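Local coordinates for protein putrescine aminotransferase (Halomonas elongata DSM 2581, PDB 6GWI) that probably catalyses pyridoxal-5'-phosphate-dependent amino-group transfer as a class-III aminotransferase, with putrescine as a likely amine donor, at residues 353-358 with 370-375; 157-162 with 172-177. All coordinates share one frame; numbering follows the deposited sequence.

Overall arrangement
Following the chain from the N terminus, contact 2 comes first: helix 155-160 runs into a loop that holds the short helix 164-167, and the chain returns at 172-177 to enter strand 177-180, an edge strand of the large-domain sheet, next to strand 142-146; contact 2 closes this loop. Much later, contact 1 closes the short connection between helix 342-359 and strand 367-373 of the antiparallel sheet in the C-terminal part. The two loops are in series and neither nest nor cross. The centres of contacts 1 and 2 lie about 33 Å apart, on opposite sides of the chain's centre. Contact 2 lies in the neighbourhood of a bound PLP and at the subunit interface, whereas contact 1 joins a helix to a sheet.

Contact 1: 353-358 with 370-375; sequences YLAERW and ARSLGL
The indole of W358 reaches over to strand 370-373 with its five-membered ring leading, and CD1 meets the methyl CB of A370 at 4.0 Å. The same carbon lies 4.1 Å from CB of S372, so the ring rests obliquely against two side chains that the strand turns to the helix. The backbone N of R371 lies at the edge of the indole, in its plane. Having CG anti to the backbone N (chi1 -159°) and beside the carbonyl carbon sets the indole against the sheet, where NE1 hydrogen-bonds to A378 O on the adjoining strand 376-381. One turn earlier, L354 points a single branch at the turn after the strand: its CD2 lies 3.8 Å from CD2 of L375, the two leucines crossing at a slant. That methyl also covers G374 O at 3.7 Å, a buried carbonyl oxygen with no polar partner in the model. Between these two larger residues, A355 approaches closely enough for its CA to lie 3.6 Å from OG of S372. Both L354 and W358 also touch I421 on strand 418-421. The helix and strand segments run almost exactly antiparallel (176°), their axes 8.2 Å apart: the chain reverses after helix 342-359 and the helix packs on the antiparallel sheet, an alpha/beta two-layer packing consistent with the small C-terminal domain of fold type I aminotransferases.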
# COMPACT_ATOMS: atom_id res chain seq x y z
N TYR B 353 -35.21 3.13 3.04
CA TYR B 353 -35.90 1.86 2.81
C TYR B 353 -35.25 0.74 3.62
O TYR B 353 -35.94 -0.06 4.25
CB TYR B 353 -35.89 1.52 1.32
CG TYR B 353 -36.70 0.30 0.99
CD1 TYR B 353 -38.08 0.37 0.86
CD2 TYR B 353 -36.09 -0.94 0.82
CE1 TYR B 353 -38.83 -0.75 0.56
CE2 TYR B 353 -36.83 -2.06 0.52
CZ TYR B 353 -38.20 -1.96 0.39
OH TYR B 353 -38.94 -3.09 0.09
N LEU B 354 -33.91 0.68 3.60
CA LEU B 354 -33.21 -0.26 4.47
C LEU B 354 -33.61 -0.06 5.93
O LEU B 354 -33.88 -1.03 6.65
CB LEU B 354 -31.70 -0.10 4.31
CG LEU B 354 -30.85 -0.89 5.31
CD1 LEU B 354 -31.05 -2.39 5.12
CD2 LEU B 354 -29.37 -0.53 5.20
N ALA B 355 -33.66 1.20 6.37
CA ALA B 355 -33.93 1.49 7.77
C ALA B 355 -35.25 0.88 8.23
O ALA B 355 -35.33 0.26 9.30
CB ALA B 355 -33.95 3.01 7.99
N GLU B 356 -36.31 1.03 7.43
CA GLU B 356 -37.61 0.49 7.83
C GLU B 356 -37.61 -1.03 7.76
O GLU B 356 -38.12 -1.70 8.67
CB GLU B 356 -38.72 1.09 6.97
CG GLU B 356 -38.48 1.03 5.47
CD GLU B 356 -39.68 1.54 4.67
OE1 GLU B 356 -39.61 2.69 4.18
OE2 GLU B 356 -40.68 0.81 4.57
N ARG B 357 -37.03 -1.61 6.70
CA ARG B 357 -36.97 -3.07 6.61
C ARG B 357 -36.03 -3.63 7.68
O ARG B 357 -36.31 -4.68 8.26
CB ARG B 357 -36.49 -3.48 5.22
CG ARG B 357 -37.44 -3.12 4.07
CD ARG B 357 -38.83 -3.72 4.22
NE ARG B 357 -39.55 -3.72 2.95
CZ ARG B 357 -40.81 -4.11 2.79
NH1 ARG B 357 -41.52 -4.54 3.83
NH2 ARG B 357 -41.37 -4.07 1.59
N TRP B 358 -34.92 -2.94 7.94
CA TRP B 358 -33.99 -3.37 8.98
C TRP B 358 -34.65 -3.33 10.35
O TRP B 358 -34.42 -4.21 11.19
CB TRP B 358 -32.76 -2.46 8.95
CG TRP B 358 -31.52 -3.02 9.59
CD1 TRP B 358 -30.83 -2.48 10.64
CD2 TRP B 358 -30.80 -4.19 9.19
NE1 TRP B 358 -29.73 -3.25 10.92
CE2 TRP B 358 -29.69 -4.30 10.05
CE3 TRP B 358 -30.98 -5.15 8.19
CZ2 TRP B 358 -28.77 -5.34 9.94
CZ3 TRP B 358 -30.07 -6.18 8.10
CH2 TRP B 358 -28.97 -6.27 8.97
N ALA B 370 -31.17 -2.79 16.56
CA ALA B 370 -30.94 -2.68 15.13
C ALA B 370 -30.69 -1.21 14.80
O ALA B 370 -31.46 -0.34 15.22
CB ALA B 370 -32.14 -3.20 14.32
N ARG B 371 -29.61 -0.95 14.07
CA ARG B 371 -29.24 0.42 13.72
C ARG B 371 -28.73 0.46 12.29
O ARG B 371 -28.11 -0.48 11.80
CB ARG B 371 -28.16 0.97 14.67
CG ARG B 371 -26.87 0.15 14.69
CD ARG B 371 -25.79 0.83 15.52
NE ARG B 371 -24.55 0.07 15.52
CZ ARG B 371 -24.24 -0.89 16.39
NH1 ARG B 371 -25.09 -1.21 17.36
NH2 ARG B 371 -23.08 -1.52 16.29
N SER B 372 -28.98 1.58 11.62
CA SER B 372 -28.49 1.76 10.26
C SER B 372 -28.36 3.24 9.97
O SER B 372 -29.00 4.09 10.61
CB SER B 372 -29.41 1.09 9.23
OG SER B 372 -30.66 1.75 9.14
N LEU B 373 -27.49 3.56 9.01
CA LEU B 373 -27.32 4.91 8.51
C LEU B 373 -26.87 4.78 7.07
O LEU B 373 -25.88 4.08 6.79
CB LEU B 373 -26.30 5.70 9.34
CG LEU B 373 -25.98 7.11 8.86
CD1 LEU B 373 -27.24 7.97 8.78
CD2 LEU B 373 -24.95 7.77 9.76
N GLY B 374 -27.57 5.43 6.15
CA GLY B 374 -27.32 5.17 4.75
C GLY B 374 -27.47 3.68 4.48
O GLY B 374 -28.47 3.07 4.84
N LEU B 375 -26.46 3.08 3.85
CA LEU B 375 -26.43 1.64 3.61
C LEU B 375 -25.35 0.96 4.45
O LEU B 375 -24.64 0.07 3.98
CB LEU B 375 -26.26 1.34 2.13
CG LEU B 375 -27.49 1.66 1.27
CD1 LEU B 375 -27.19 1.50 -0.21
CD2 LEU B 375 -28.70 0.80 1.66

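Contact 2: 157-162 with 172-177; sequences GMSLGG and PCVPGI
S159 turns its hydroxyl to the side of its own backbone N (chi1 -60°), and C173 places SG in the equivalent position (chi1 -74°), which brings the hydroxyl and the thiol side chain into direct contact. This pairing closes a loop in the PLP-binding fold of class-III aminotransferases, between helix 155-160 and the entry to strand 177-180 at the edge of the parallel sheet. S159 OG accepts a hydrogen bond from V174 N at 2.8 Å, with an N-H...O angle of 151°, and is also bonded to L155 O one turn back in the helix. The hydroxyl thus joins the helix backbone to that of the returning loop. CB of C173 presses in beside it, 3.0 Å from S159 OG. With alanine in place of S159 the oxygen is gone, and V174 N would probably lose its acceptor and L155 O this partner, letting the loop shift against the helix. On one flank the bent side chain of M158 carries its sulfur back to C173, M158 SD lying 3.6 Å from C173 SG; R126 of the second subunit packs on M158. Across the interface V174 meets V174 of that subunit. On the other flank L160 and I177 meet at a slant, CD2 to CD1, and I143 of strand 142-146 touches both; the side chain of L160 is about 9 Å from a bound PLP. Beside this pair, CG2 of I177 rests 3.4 Å from the backbone oxygen of S159.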
# COMPACT_ATOMS: atom_id res chain seq x y z
N GLY B 157 -0.73 2.37 10.49
CA GLY B 157 -2.16 2.13 10.57
C GLY B 157 -2.55 1.31 11.78
O GLY B 157 -3.52 1.63 12.47
N MET B 158 -1.79 0.25 12.06
CA MET B 158 -2.05 -0.57 13.24
C MET B 158 -1.83 0.22 14.53
O MET B 158 -2.58 0.07 15.50
CB MET B 158 -1.16 -1.81 13.20
CG MET B 158 -1.26 -2.70 14.43
SD MET B 158 0.09 -2.39 15.58
CE MET B 158 1.39 -3.42 14.89
N SER B 159 -0.79 1.07 14.56
CA SER B 159 -0.54 1.90 15.74
C SER B 159 -1.65 2.92 15.95
O SER B 159 -2.05 3.18 17.09
CB SER B 159 0.81 2.62 15.60
OG SER B 159 1.88 1.70 15.46
N LEU B 160 -2.12 3.53 14.86
CA LEU B 160 -3.21 4.49 14.95
C LEU B 160 -4.53 3.82 15.32
O LEU B 160 -5.36 4.43 16.00
CB LEU B 160 -3.37 5.23 13.62
CG LEU B 160 -2.23 6.16 13.21
CD1 LEU B 160 -2.34 6.51 11.73
CD2 LEU B 160 -2.27 7.42 14.06
N GLY B 161 -4.73 2.60 14.86
CA GLY B 161 -5.92 1.86 15.22
C GLY B 161 -5.92 1.52 16.69
O GLY B 161 -4.92 1.65 17.40
N GLY B 162 -7.09 1.07 17.15
CA GLY B 162 -7.29 0.72 18.55
C GLY B 162 -7.62 -0.74 18.77
O GLY B 162 -8.35 -1.07 19.71
N PRO B 172 7.17 -3.35 18.46
CA PRO B 172 6.54 -2.12 18.96
C PRO B 172 5.87 -1.24 17.91
O PRO B 172 6.25 -1.25 16.73
CB PRO B 172 7.72 -1.37 19.61
CG PRO B 172 8.94 -1.95 19.00
CD PRO B 172 8.61 -3.38 18.76
N CYS B 173 4.87 -0.49 18.36
CA CYS B 173 4.14 0.45 17.53
C CYS B 173 4.96 1.71 17.25
O CYS B 173 6.01 1.95 17.85
CB CYS B 173 2.83 0.84 18.20
SG CYS B 173 1.57 -0.43 18.16
N VAL B 174 4.48 2.50 16.30
CA VAL B 174 5.03 3.85 16.10
C VAL B 174 4.82 4.65 17.39
O VAL B 174 3.73 4.59 17.98
CB VAL B 174 4.35 4.55 14.91
CG1 VAL B 174 4.87 5.97 14.75
CG2 VAL B 174 4.56 3.75 13.63
N PRO B 175 5.82 5.39 17.88
CA PRO B 175 5.64 6.12 19.13
C PRO B 175 4.65 7.27 19.02
O PRO B 175 4.36 7.78 17.93
CB PRO B 175 7.05 6.65 19.44
CG PRO B 175 7.96 5.77 18.67
CD PRO B 175 7.22 5.44 17.42
N GLY B 176 4.13 7.68 20.17
CA GLY B 176 3.35 8.90 20.26
C GLY B 176 1.91 8.80 19.82
O GLY B 176 1.36 9.79 19.32
N ILE B 177 1.27 7.65 20.00
CA ILE B 177 -0.15 7.47 19.70
C ILE B 177 -0.87 7.14 21.00
O ILE B 177 -0.52 6.15 21.67
CB ILE B 177 -0.40 6.35 18.68
CG1 ILE B 177 0.56 6.43 17.50
CG2 ILE B 177 -1.86 6.38 18.23
CD1 ILE B 177 0.50 7.70 16.74